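Local atomic coordinates of hypothetical protein DR_0824 (PDB entry 2IMR), a protein that catalyses the zinc-dependent deamination of aminodeoxyfutalosine to futalosine, a step of menaquinone biosynthesis, and acts more weakly on adenosine and related nucleosides. Residues I152-E157 and Y173-N178; D185-A190 and H220-L225; L208-H213 and L235-H240; A297-V302 and A318-V323. All coordinates share one frame; numbering follows the deposited sequence.

Contact 1 of 4, residues I152-E157 and Y173-N178; sequences IVWAPE and YFEVLN
With CG trans to the backbone N (chi1 -160°) and the chain extended beyond it, Glu175 reaches between Ile152 and Trp154, while Trp154, its CG likewise trans (chi1 175°), brings its indole to the same carboxylate. OE1 lies in the indole plane at the ring edge, 3.4 Å from Trp154 CE3, and the carboxylate is turned steeply against the ring (78° between planes). The other oxygen, OE2, meets Ile152 CG2 at 3.3 Å, so this methyl and the indole edge flank the acid. With an alanine here, lacking the carboxylate, a gap would probably be left between Ile152 CG2 and the indole edge, and the predicted substrate contact lost. Two nearly straight backbone bonds set the parallel register: Val153 N to Tyr173 O (2.7 Å) and Glu175 N to Val153 O (2.8 Å). Beside Tyr173, Ile152 CD1 packs 3.7 Å from its CB; Trp154 CZ3 touches Leu177 CD1. The pair closes a beta-alpha-beta unit of the barrel, strand 149-153, helix 156-163 and strand 170-176. Strand 206-212 continues the sheet beyond 170-176, and helix 184-199 packs on Pro156 and Val176.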
loop_
_atom_site.group_PDB
_atom_site.type_symbol
_atom_site.label_atom_id
_atom_site.label_comp_id
_atom_site.label_asym_id
_atom_site.label_seq_id
_atom_site.Cartn_x
_atom_site.Cartn_y
_atom_site.Cartn_z
ATOM N N ILE A 152 2.949 -6.551 -4.712
ATOM C CA ILE A 152 4.237 -7.135 -4.397
ATOM C C ILE A 152 4.218 -8.517 -5.042
ATOM O O ILE A 152 3.313 -9.314 -4.784
ATOM C CB ILE A 152 4.437 -7.281 -2.879
ATOM C CG1 ILE A 152 4.253 -5.921 -2.191
ATOM C CG2 ILE A 152 5.828 -7.854 -2.590
ATOM C CD1 ILE A 152 5.116 -4.806 -2.771
ATOM N N VAL A 153 5.213 -8.791 -5.879
ATOM C CA VAL A 153 5.309 -10.060 -6.594
ATOM C C VAL A 153 6.461 -10.921 -6.099
ATOM O O VAL A 153 7.578 -10.431 -5.909
ATOM C CB VAL A 153 5.526 -9.828 -8.115
ATOM C CG1 VAL A 153 5.601 -11.162 -8.840
ATOM C CG2 VAL A 153 4.409 -8.975 -8.682
ATOM N N TRP A 154 6.192 -12.209 -5.907
ATOM C CA TRP A 154 7.216 -13.140 -5.456
ATOM C C TRP A 154 7.737 -14.022 -6.588
ATOM O O TRP A 154 8.918 -13.969 -6.937
ATOM C CB TRP A 154 6.683 -14.038 -4.337
ATOM C CG TRP A 154 7.678 -15.098 -3.925
ATOM C CD1 TRP A 154 7.844 -16.337 -4.486
ATOM C CD2 TRP A 154 8.690 -14.973 -2.920
ATOM N NE1 TRP A 154 8.903 -16.989 -3.889
ATOM C CE2 TRP A 154 9.439 -16.173 -2.925
ATOM C CE3 TRP A 154 9.038 -13.962 -2.015
ATOM C CZ2 TRP A 154 10.517 -16.389 -2.058
ATOM C CZ3 TRP A 154 10.111 -14.176 -1.152
ATOM C CH2 TRP A 154 10.836 -15.380 -1.182
ATOM N N ALA A 155 6.858 -14.834 -7.162
ATOM C CA ALA A 155 7.269 -15.742 -8.231
ATOM C C ALA A 155 7.505 -15.047 -9.564
ATOM O O ALA A 155 6.651 -14.317 -10.049
ATOM C CB ALA A 155 6.226 -16.854 -8.404
ATOM N N PRO A 156 8.679 -15.269 -10.174
ATOM C CA PRO A 156 8.996 -14.653 -11.465
ATOM C C PRO A 156 7.924 -14.932 -12.530
ATOM O O PRO A 156 7.601 -14.065 -13.343
ATOM C CB PRO A 156 10.340 -15.281 -11.820
ATOM C CG PRO A 156 10.990 -15.433 -10.477
ATOM C CD PRO A 156 9.854 -15.973 -9.624
ATOM N N GLU A 157 7.372 -16.141 -12.523
ATOM C CA GLU A 157 6.345 -16.498 -13.497
ATOM C C GLU A 157 5.076 -15.679 -13.300
ATOM O O GLU A 157 4.323 -15.451 -14.245
ATOM C CB GLU A 157 6.039 -17.998 -13.430
ATOM C CG GLU A 157 7.051 -18.836 -14.198
ATOM C CD GLU A 157 6.689 -20.308 -14.262
ATOM O OE1 GLU A 157 5.510 -20.626 -14.531
ATOM O OE2 GLU A 157 7.592 -21.144 -14.059
ATOM N N TYR A 173 5.882 -4.601 -7.890
ATOM C CA TYR A 173 7.163 -4.635 -7.188
ATOM C C TYR A 173 7.685 -6.062 -7.004
ATOM O O TYR A 173 7.009 -6.900 -6.399
ATOM C CB TYR A 173 7.014 -4.001 -5.803
ATOM C CG TYR A 173 6.435 -2.600 -5.778
ATOM C CD1 TYR A 173 7.263 -1.478 -5.755
ATOM C CD2 TYR A 173 5.054 -2.404 -5.713
ATOM C CE1 TYR A 173 6.730 -0.195 -5.657
ATOM C CE2 TYR A 173 4.509 -1.131 -5.618
ATOM C CZ TYR A 173 5.348 -0.032 -5.586
ATOM O OH TYR A 173 4.801 1.222 -5.458
ATOM N N PHE A 174 8.891 -6.326 -7.500
ATOM C CA PHE A 174 9.501 -7.652 -7.375
ATOM C C PHE A 174 10.107 -7.748 -5.981
ATOM O O PHE A 174 10.984 -6.969 -5.625
ATOM C CB PHE A 174 10.583 -7.843 -8.447
ATOM C CG PHE A 174 11.147 -9.239 -8.509
ATOM C CD1 PHE A 174 10.303 -10.348 -8.487
ATOM C CD2 PHE A 174 12.519 -9.444 -8.630
ATOM C CE1 PHE A 174 10.818 -11.642 -8.585
ATOM C CE2 PHE A 174 13.048 -10.735 -8.728
ATOM C CZ PHE A 174 12.194 -11.838 -8.706
ATOM N N GLU A 175 9.643 -8.707 -5.189
ATOM C CA GLU A 175 10.139 -8.835 -3.821
ATOM C C GLU A 175 11.474 -9.562 -3.712
ATOM O O GLU A 175 11.683 -10.590 -4.345
ATOM C CB GLU A 175 9.094 -9.539 -2.953
ATOM C CG GLU A 175 9.284 -9.309 -1.467
ATOM C CD GLU A 175 8.119 -9.825 -0.650
ATOM O OE1 GLU A 175 7.881 -11.049 -0.659
ATOM O OE2 GLU A 175 7.441 -9.005 -0.003
ATOM N N VAL A 176 12.379 -9.005 -2.912
ATOM C CA VAL A 176 13.691 -9.610 -2.698
ATOM C C VAL A 176 13.862 -9.861 -1.205
ATOM O O VAL A 176 13.586 -8.990 -0.386
ATOM C CB VAL A 176 14.820 -8.696 -3.197
ATOM C CG1 VAL A 176 16.178 -9.346 -2.918
ATOM C CG2 VAL A 176 14.650 -8.443 -4.686
ATOM N N LEU A 177 14.323 -11.057 -0.857
ATOM C CA LEU A 177 14.478 -11.431 0.543
ATOM C C LEU A 177 15.705 -12.307 0.786
ATOM O O LEU A 177 15.789 -13.410 0.275
ATOM C CB LEU A 177 13.211 -12.179 0.993
ATOM C CG LEU A 177 12.911 -12.551 2.453
ATOM C CD1 LEU A 177 11.526 -13.193 2.497
ATOM C CD2 LEU A 177 13.948 -13.513 3.021
ATOM N N ASN A 178 16.659 -11.801 1.563
ATOM C CA ASN A 178 17.855 -12.564 1.915
ATOM C C ASN A 178 18.646 -11.757 2.931
ATOM O O ASN A 178 19.256 -10.749 2.590
ATOM C CB ASN A 178 18.733 -12.849 0.699
ATOM C CG ASN A 178 19.839 -13.834 1.021
ATOM O OD1 ASN A 178 20.656 -13.591 1.907
ATOM N ND2 ASN A 178 19.862 -14.958 0.313
#

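Contact 2 of 4, residues D185-A190 and H220-L225; sequences DEVFAA and HRLMRL
Asp185 and Arg221 form a salt bridge between two packed helices, toward the surface. OD1 is approached by both NE and NH2 of Arg221, each 2.8 Å away, but both N-H...O angles are only 126°, so these bonds are weak; a third, from NH2 to OD2, is long at 3.3 Å and weak too. The carboxylate carbon lies in the guanidinium plane, at its edge, yet the two flat groups are twisted 73° apart, consistent with the uneven pairing, in which OD1 takes both nitrogens. A water accepts from Asp185 N and, weakly, from Arg221 NE, bridging the helices beside the charged pair.

Next to the salt bridge the contact turns apolar. Leu225 CD1 comes 3.6 Å from Asp185 OD1 and also reaches Phe188 CB, while Leu225 CB sits over one face of the Phe188 ring, 4.0 Å from its centroid and displaced toward the rim: a CH-pi contact. Leu222 splits its two methyls, CD1 against Phe188 CB and CD2 against Val187 CG1 (3.7 Å), the Val187 and Leu222 side chains crossing at about a right angle.

The Arg221 chain, extended from CG to NE, carries its guanidinium to Asp185. The apolar groups are set by the helix pairing, whose local axes approach to 9.4 Å and run in the same general direction, 29° apart. Tyr229 meets the Phe188 ring edge-to-face. Inward, Val187 and Leu222 both rest on Val176, seating helices 184-199 and 220-233 side by side outside barrel strand 170-176.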
loop_
_atom_site.group_PDB
_atom_site.type_symbol
_atom_site.label_atom_id
_atom_site.label_comp_id
_atom_site.label_asym_id
_atom_site.label_seq_id
_atom_site.Cartn_x
_atom_site.Cartn_y
_atom_site.Cartn_z
ATOM N N ASP A 185 25.754 -9.645 -2.874
ATOM C CA ASP A 185 26.161 -9.388 -4.255
ATOM C C ASP A 185 25.494 -10.301 -5.271
ATOM O O ASP A 185 24.977 -9.837 -6.287
ATOM C CB ASP A 185 27.684 -9.492 -4.411
ATOM C CG ASP A 185 28.424 -8.406 -3.661
ATOM O OD1 ASP A 185 27.809 -7.365 -3.356
ATOM O OD2 ASP A 185 29.630 -8.584 -3.390
ATOM N N GLU A 186 25.500 -11.600 -5.001
ATOM C CA GLU A 186 24.899 -12.539 -5.934
ATOM C C GLU A 186 23.383 -12.418 -6.002
ATOM O O GLU A 186 22.801 -12.560 -7.074
ATOM C CB GLU A 186 25.312 -13.970 -5.590
ATOM C CG GLU A 186 26.756 -14.290 -5.972
ATOM C CD GLU A 186 27.046 -14.053 -7.456
ATOM O OE1 GLU A 186 26.418 -14.715 -8.320
ATOM O OE2 GLU A 186 27.904 -13.197 -7.763
ATOM N N VAL A 187 22.732 -12.158 -4.871
ATOM C CA VAL A 187 21.279 -12.015 -4.895
ATOM C C VAL A 187 20.922 -10.776 -5.709
ATOM O O VAL A 187 19.989 -10.802 -6.515
ATOM C CB VAL A 187 20.689 -11.883 -3.474
ATOM C CG1 VAL A 187 19.209 -11.514 -3.556
ATOM C CG2 VAL A 187 20.852 -13.201 -2.729
ATOM N N PHE A 188 21.669 -9.694 -5.501
ATOM C CA PHE A 188 21.423 -8.456 -6.238
ATOM C C PHE A 188 21.578 -8.675 -7.745
ATOM O O PHE A 188 20.736 -8.248 -8.537
ATOM C CB PHE A 188 22.386 -7.354 -5.777
ATOM C CG PHE A 188 22.317 -6.114 -6.616
ATOM C CD1 PHE A 188 21.173 -5.322 -6.617
ATOM C CD2 PHE A 188 23.371 -5.770 -7.457
ATOM C CE1 PHE A 188 21.076 -4.209 -7.445
ATOM C CE2 PHE A 188 23.286 -4.656 -8.291
ATOM C CZ PHE A 188 22.135 -3.873 -8.287
ATOM N N ALA A 189 22.655 -9.349 -8.136
ATOM C CA ALA A 189 22.916 -9.630 -9.545
ATOM C C ALA A 189 21.780 -10.439 -10.174
ATOM O O ALA A 189 21.369 -10.172 -11.308
ATOM C CB ALA A 189 24.234 -10.381 -9.684
ATOM N N ALA A 190 21.273 -11.427 -9.436
ATOM C CA ALA A 190 20.182 -12.266 -9.928
ATOM C C ALA A 190 18.904 -11.438 -10.073
ATOM O O ALA A 190 18.151 -11.597 -11.038
ATOM C CB ALA A 190 19.946 -13.434 -8.969
ATOM N N HIS A 220 22.040 -5.452 5.267
ATOM C CA HIS A 220 22.294 -4.034 5.036
ATOM C C HIS A 220 22.926 -3.819 3.661
ATOM O O HIS A 220 22.583 -2.874 2.951
ATOM C CB HIS A 220 23.204 -3.471 6.138
ATOM C CG HIS A 220 24.539 -4.146 6.230
ATOM N ND1 HIS A 220 25.650 -3.701 5.545
ATOM C CD2 HIS A 220 24.937 -5.242 6.918
ATOM C CE1 HIS A 220 26.675 -4.492 5.809
ATOM N NE2 HIS A 220 26.269 -5.435 6.641
ATOM N N ARG A 221 23.839 -4.707 3.282
ATOM C CA ARG A 221 24.503 -4.595 1.990
ATOM C C ARG A 221 23.522 -4.741 0.824
ATOM O O ARG A 221 23.518 -3.927 -0.098
ATOM C CB ARG A 221 25.609 -5.646 1.878
ATOM C CG ARG A 221 26.399 -5.551 0.586
ATOM C CD ARG A 221 27.543 -6.553 0.540
ATOM N NE ARG A 221 28.252 -6.477 -0.736
ATOM C CZ ARG A 221 28.877 -5.390 -1.179
ATOM N NH1 ARG A 221 28.888 -4.284 -0.447
ATOM N NH2 ARG A 221 29.479 -5.405 -2.360
ATOM N N LEU A 222 22.686 -5.776 0.865
ATOM C CA LEU A 222 21.716 -5.995 -0.205
ATOM C C LEU A 222 20.690 -4.855 -0.261
ATOM O O LEU A 222 20.254 -4.456 -1.341
ATOM C CB LEU A 222 21.006 -7.339 -0.005
ATOM C CG LEU A 222 19.925 -7.716 -1.029
ATOM C CD1 LEU A 222 20.509 -7.680 -2.439
ATOM C CD2 LEU A 222 19.371 -9.093 -0.706
ATOM N N MET A 223 20.315 -4.329 0.901
ATOM C CA MET A 223 19.347 -3.235 0.961
ATOM C C MET A 223 19.874 -2.000 0.225
ATOM O O MET A 223 19.142 -1.355 -0.527
ATOM C CB MET A 223 19.038 -2.879 2.418
ATOM C CG MET A 223 18.002 -1.764 2.592
ATOM S SD MET A 223 16.346 -2.235 2.032
ATOM C CE MET A 223 15.788 -3.165 3.447
ATOM N N ARG A 224 21.142 -1.667 0.444
ATOM C CA ARG A 224 21.733 -0.514 -0.224
ATOM C C ARG A 224 21.941 -0.756 -1.712
ATOM O O ARG A 224 21.775 0.158 -2.518
ATOM C CB ARG A 224 23.065 -0.129 0.425
ATOM C CG ARG A 224 22.901 0.614 1.734
ATOM C CD ARG A 224 24.158 1.404 2.079
ATOM N NE ARG A 224 24.620 2.249 0.973
ATOM C CZ ARG A 224 23.845 3.070 0.267
ATOM N NH1 ARG A 224 22.550 3.168 0.536
ATOM N NH2 ARG A 224 24.370 3.806 -0.705
ATOM N N LEU A 225 22.315 -1.980 -2.080
ATOM C CA LEU A 225 22.507 -2.299 -3.491
ATOM C C LEU A 225 21.177 -2.118 -4.206
ATOM O O LEU A 225 21.116 -1.572 -5.308
ATOM C CB LEU A 225 22.985 -3.745 -3.670
ATOM C CG LEU A 225 24.430 -4.077 -3.290
ATOM C CD1 LEU A 225 24.694 -5.568 -3.499
ATOM C CD2 LEU A 225 25.376 -3.243 -4.139
HETATM O O HOH W 1 27.780 -9.874 -0.760
#

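Contact 3 of 4, residues L208-H213 and L235-H240; sequences LGLSPH and LPLQIH. With ZN (zinc ion), chain B.
His213 and His240 meet where two neighbouring strands of the amidohydrolase (beta/alpha)8 barrel, 206-212 and 238-241, reach the zinc site at their C-terminal ends. The strands run parallel. Leu210 provides both backbone bonds of the bridge, N to Pro236 O and O from Gln238 N, and its CB packs on Leu237 CD2. Pro212 follows, its CD lying 3.9 Å from Ile239 CG1.

Pro212 has no N-H for Gln238 O; Ser211 OG gives a hydrogen bond to that oxygen instead (2.9 Å), rising 39° out of the carbonyl plane. Exchanged for an alanine, Ser211 would probably leave Gln238 O without this hydroxyl donor and weaken the link between the strands just ahead of the metal ligand. The Gln238 amide turns away from this contact: OE1 hydrogen-bonds His99 ND1, on the ring of another zinc ligand, and NE2 bonds Ala98 O.

The His240 side chain can be traced outward. CB lies 3.3 Å from His213 O, and CG, trans to the carbonyl carbon (chi1 -59°), turns the ring so that ND1 faces that same oxygen. CE1 approaches Glu175 OE2, and at the far end NE2 binds the zinc at 2.1 Å, which His99, His101 and a water also ligate. His213, whose ND1 bonds to Thr217, is a predicted substrate residue; its ring lies obliquely to that of His240. His213 O is gripped twice, by the backbone N of His240 at 3.2 Å and by ND1 at 2.8 Å, the oxygen only 3° out of the imidazole plane, which fixes the rotation of the zinc-binding ring.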
loop_
_atom_site.group_PDB
_atom_site.type_symbol
_atom_site.label_atom_id
_atom_site.label_comp_id
_atom_site.label_asym_id
_atom_site.label_seq_id
_atom_site.Cartn_x
_atom_site.Cartn_y
_atom_site.Cartn_z
ATOM N N LEU A 208 7.364 -1.429 -13.548
ATOM C CA LEU A 208 8.098 -2.375 -12.719
ATOM C C LEU A 208 8.686 -1.664 -11.508
ATOM O O LEU A 208 9.160 -0.530 -11.611
ATOM C CB LEU A 208 9.224 -3.013 -13.532
ATOM C CG LEU A 208 10.147 -3.970 -12.778
ATOM C CD1 LEU A 208 9.356 -5.200 -12.329
ATOM C CD2 LEU A 208 11.301 -4.380 -13.686
ATOM N N GLY A 209 8.650 -2.337 -10.362
ATOM C CA GLY A 209 9.188 -1.762 -9.146
ATOM C C GLY A 209 10.037 -2.775 -8.404
ATOM O O GLY A 209 10.222 -3.897 -8.867
ATOM N N LEU A 210 10.546 -2.381 -7.244
ATOM C CA LEU A 210 11.388 -3.265 -6.458
ATOM C C LEU A 210 10.947 -3.240 -5.008
ATOM O O LEU A 210 10.582 -2.195 -4.474
ATOM C CB LEU A 210 12.842 -2.816 -6.577
ATOM C CG LEU A 210 13.955 -3.738 -6.099
ATOM C CD1 LEU A 210 13.858 -5.102 -6.787
ATOM C CD2 LEU A 210 15.300 -3.072 -6.413
ATOM N N SER A 211 10.977 -4.394 -4.360
ATOM C CA SER A 211 10.564 -4.429 -2.977
ATOM C C SER A 211 11.441 -5.217 -2.024
ATOM O O SER A 211 11.308 -6.435 -1.919
ATOM C CB SER A 211 9.136 -4.961 -2.859
ATOM O OG SER A 211 8.774 -5.079 -1.492
ATOM N N PRO A 212 12.377 -4.533 -1.344
ATOM C CA PRO A 212 13.247 -5.209 -0.378
ATOM C C PRO A 212 12.218 -5.583 0.702
ATOM O O PRO A 212 11.527 -4.704 1.220
ATOM C CB PRO A 212 14.183 -4.094 0.089
ATOM C CG PRO A 212 14.223 -3.149 -1.093
ATOM C CD PRO A 212 12.782 -3.127 -1.537
ATOM N N HIS A 213 12.112 -6.870 1.024
ATOM C CA HIS A 213 11.113 -7.363 1.981
ATOM C C HIS A 213 10.921 -6.552 3.264
ATOM O O HIS A 213 9.872 -5.933 3.466
ATOM C CB HIS A 213 11.418 -8.828 2.326
ATOM C CG HIS A 213 10.322 -9.521 3.075
ATOM N ND1 HIS A 213 10.564 -10.325 4.168
ATOM C CD2 HIS A 213 8.985 -9.570 2.860
ATOM C CE1 HIS A 213 9.425 -10.844 4.593
ATOM N NE2 HIS A 213 8.451 -10.401 3.816
ATOM N N LEU A 235 13.339 3.193 -10.506
ATOM C CA LEU A 235 12.374 2.154 -10.151
ATOM C C LEU A 235 11.738 2.447 -8.794
ATOM O O LEU A 235 12.438 2.666 -7.809
ATOM C CB LEU A 235 13.056 0.784 -10.087
ATOM C CG LEU A 235 13.545 0.150 -11.390
ATOM C CD1 LEU A 235 14.314 -1.115 -11.070
ATOM C CD2 LEU A 235 12.359 -0.158 -12.295
ATOM N N PRO A 236 10.397 2.461 -8.725
ATOM C CA PRO A 236 9.756 2.732 -7.438
ATOM C C PRO A 236 10.088 1.640 -6.425
ATOM O O PRO A 236 10.350 0.490 -6.793
ATOM C CB PRO A 236 8.268 2.792 -7.795
ATOM C CG PRO A 236 8.162 1.920 -8.997
ATOM C CD PRO A 236 9.395 2.296 -9.789
ATOM N N LEU A 237 10.102 2.012 -5.149
ATOM C CA LEU A 237 10.416 1.080 -4.075
ATOM C C LEU A 237 9.316 1.008 -3.028
ATOM O O LEU A 237 8.605 1.980 -2.792
ATOM C CB LEU A 237 11.701 1.512 -3.351
ATOM C CG LEU A 237 13.088 1.368 -3.978
ATOM C CD1 LEU A 237 14.073 2.244 -3.208
ATOM C CD2 LEU A 237 13.528 -0.084 -3.949
ATOM N N GLN A 238 9.181 -0.165 -2.417
ATOM C CA GLN A 238 8.246 -0.380 -1.315
ATOM C C GLN A 238 8.960 -1.319 -0.353
ATOM O O GLN A 238 9.483 -2.362 -0.762
ATOM C CB GLN A 238 6.915 -0.990 -1.774
ATOM C CG GLN A 238 5.799 0.050 -1.892
ATOM C CD GLN A 238 4.403 -0.557 -2.002
ATOM O OE1 GLN A 238 4.071 -1.511 -1.302
ATOM N NE2 GLN A 238 3.572 0.017 -2.867
ATOM N N ILE A 239 9.009 -0.924 0.913
ATOM C CA ILE A 239 9.658 -1.709 1.962
ATOM C C ILE A 239 8.677 -1.827 3.134
ATOM O O ILE A 239 8.085 -0.828 3.543
ATOM C CB ILE A 239 10.942 -0.997 2.493
ATOM C CG1 ILE A 239 11.867 -0.628 1.332
ATOM C CG2 ILE A 239 11.677 -1.904 3.488
ATOM C CD1 ILE A 239 13.051 0.231 1.747
ATOM N N HIS A 240 8.480 -3.040 3.652
ATOM C CA HIS A 240 7.601 -3.224 4.811
ATOM C C HIS A 240 8.438 -2.809 6.009
ATOM O O HIS A 240 9.497 -3.385 6.238
ATOM C CB HIS A 240 7.207 -4.689 5.008
ATOM C CG HIS A 240 6.495 -5.297 3.843
ATOM N ND1 HIS A 240 7.156 -5.958 2.830
ATOM C CD2 HIS A 240 5.176 -5.384 3.550
ATOM C CE1 HIS A 240 6.275 -6.430 1.966
ATOM N NE2 HIS A 240 5.067 -6.096 2.380
HETATM ZN ZN ZN B . 3.099 -6.716 2.106
HETATM O O HOH W 2 2.278 -6.741 3.699
#

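Contact 4 of 4, residues A297-V302 and A318-V323; sequences ARPTLV and AGCAVV
Thr300 lays its CG2 methyl against Val323 CG2, 3.6 Å apart, the two side chains slanting across each other. The same methyl lies 3.5 Å from Ala321 O. Its placement follows from the first torsion (chi1 -68°), which sets CG2 trans to the backbone N and swings OG1 to the N side. There OG1 shares a water with Arg298 O and Ala321 N: the water donates to the carbonyl, 2.9 Å from Arg298 O, and accepts from the amide, 3.0 Å from Ala321 N. This single molecule therefore joins the two segments next to the bond between Leu301 and Ala321.

Direct pairing takes over at Leu301. Its N donates to Ala321 O at 3.0 Å, and its O receives Val323 N at the same length. These bonds define a parallel register with Leu301 beside Val322 and Val302 beside Val323. The CA-H groups of Thr300 and Val322 add close contacts to the same two carbonyl oxygens.

Toward the N-terminal ends of the two segments, Cys320 SG packs on Pro299 CD (3.8 Å), and Arg298 CG passes 3.2 Å from Ala318 O. Gly319 has positive phi (80°) where helix 309-318 ends; a side chain there would press against the preceding carbonyl oxygen, so the turn itself calls for glycine.

The contact closes the beta-alpha-beta unit of strand 300-303, helix 309-318 and strand 322-324. Strands 238-241 and 349-351 flank this pair in the sheet, Val302 and Val323 touch His99, and Val394 of helix 380-395 packs on Thr300 and Ala321.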
loop_
_atom_site.group_PDB
_atom_site.type_symbol
_atom_site.label_atom_id
_atom_site.label_comp_id
_atom_site.label_asym_id
_atom_site.label_seq_id
_atom_site.Cartn_x
_atom_site.Cartn_y
_atom_site.Cartn_z
ATOM N N ALA A 297 16.498 7.390 -1.288
ATOM C CA ALA A 297 15.845 6.978 -2.527
ATOM C C ALA A 297 14.327 7.209 -2.483
ATOM O O ALA A 297 13.615 6.884 -3.433
ATOM C CB ALA A 297 16.144 5.505 -2.800
ATOM N N ARG A 298 13.849 7.786 -1.382
ATOM C CA ARG A 298 12.423 8.061 -1.184
ATOM C C ARG A 298 11.536 6.834 -1.379
ATOM O O ARG A 298 10.513 6.900 -2.068
ATOM C CB ARG A 298 11.939 9.172 -2.121
ATOM C CG ARG A 298 12.303 10.585 -1.695
ATOM C CD ARG A 298 11.601 11.588 -2.597
ATOM N NE ARG A 298 11.923 11.351 -4.001
ATOM C CZ ARG A 298 11.081 11.550 -5.011
ATOM N NH1 ARG A 298 9.851 11.992 -4.780
ATOM N NH2 ARG A 298 11.463 11.292 -6.256
ATOM N N PRO A 299 11.910 5.695 -0.776
ATOM C CA PRO A 299 11.084 4.496 -0.936
ATOM C C PRO A 299 9.764 4.662 -0.193
ATOM O O PRO A 299 9.696 5.393 0.798
ATOM C CB PRO A 299 11.939 3.410 -0.297
ATOM C CG PRO A 299 12.582 4.157 0.847
ATOM C CD PRO A 299 13.024 5.442 0.159
ATOM N N THR A 300 8.718 3.996 -0.674
ATOM C CA THR A 300 7.434 4.047 0.005
ATOM C C THR A 300 7.528 3.017 1.128
ATOM O O THR A 300 7.909 1.870 0.899
ATOM C CB THR A 300 6.273 3.691 -0.950
ATOM O OG1 THR A 300 6.141 4.721 -1.935
ATOM C CG2 THR A 300 4.965 3.570 -0.187
ATOM N N LEU A 301 7.200 3.439 2.345
ATOM C CA LEU A 301 7.273 2.563 3.506
ATOM C C LEU A 301 5.893 2.022 3.859
ATOM O O LEU A 301 4.941 2.784 4.037
ATOM C CB LEU A 301 7.862 3.328 4.693
ATOM C CG LEU A 301 9.191 4.035 4.388
ATOM C CD1 LEU A 301 9.654 4.795 5.624
ATOM C CD2 LEU A 301 10.250 3.016 3.950
ATOM N N VAL A 302 5.801 0.701 3.974
ATOM C CA VAL A 302 4.533 0.040 4.269
ATOM C C VAL A 302 4.341 -0.363 5.732
ATOM O O VAL A 302 5.279 -0.816 6.391
ATOM C CB VAL A 302 4.375 -1.204 3.377
ATOM C CG1 VAL A 302 2.993 -1.823 3.573
ATOM C CG2 VAL A 302 4.599 -0.813 1.918
ATOM N N ALA A 318 12.731 12.973 4.569
ATOM C CA ALA A 318 13.122 12.242 3.369
ATOM C C ALA A 318 12.107 12.362 2.237
ATOM O O ALA A 318 12.438 12.141 1.072
ATOM C CB ALA A 318 13.350 10.773 3.712
ATOM N N GLY A 319 10.870 12.705 2.579
ATOM C CA GLY A 319 9.843 12.831 1.560
ATOM C C GLY A 319 9.274 11.483 1.137
ATOM O O GLY A 319 8.800 11.325 0.010
ATOM N N CYS A 320 9.330 10.504 2.038
ATOM C CA CYS A 320 8.805 9.169 1.754
ATOM C C CYS A 320 7.293 9.119 1.957
ATOM O O CYS A 320 6.758 9.758 2.863
ATOM C CB CYS A 320 9.437 8.124 2.684
ATOM S SG CYS A 320 11.200 7.789 2.465
ATOM N N ALA A 321 6.607 8.364 1.109
ATOM C CA ALA A 321 5.168 8.201 1.248
ATOM C C ALA A 321 5.009 6.913 2.053
ATOM O O ALA A 321 5.928 6.098 2.097
ATOM C CB ALA A 321 4.515 8.051 -0.120
ATOM N N VAL A 322 3.865 6.732 2.700
ATOM C CA VAL A 322 3.633 5.519 3.475
ATOM C C VAL A 322 2.291 4.900 3.115
ATOM O O VAL A 322 1.342 5.608 2.775
ATOM C CB VAL A 322 3.648 5.805 5.001
ATOM C CG1 VAL A 322 5.009 6.341 5.416
ATOM C CG2 VAL A 322 2.551 6.792 5.366
ATOM N N VAL A 323 2.215 3.574 3.171
ATOM C CA VAL A 323 0.961 2.891 2.881
ATOM C C VAL A 323 0.502 2.172 4.140
ATOM O O VAL A 323 1.267 1.426 4.749
ATOM C CB VAL A 323 1.110 1.848 1.749
ATOM C CG1 VAL A 323 -0.246 1.190 1.472
ATOM C CG2 VAL A 323 1.639 2.511 0.490
HETATM O O HOH W 3 7.714 7.225 -1.452
#

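In the fold
Contacts 1, 3 and 4 are buried pairings of parallel barrel strands, whereas contact 2 lies at the surface between two outer helices. Contacts 1 and 3 share a sheet: Phe174 O and Val176 O probably accept from Ser211 N and His213 N. Contact 3 likewise meets contact 4 through strands 238-241 and 300-303; contacts 1 and 4 do not touch, their nearest atoms being about 5 Å apart. Contact 2 rests on contact 1 through Val187 and Leu222 and on contact 3 through Met223 against Pro212. Chemistry follows place: a salt bridge with weak hydrogen bonds at the surface, an acid and histidines near zinc in contacts 1 and 3, and backbone pairing, aliphatic packing and a bridging water in contact 4.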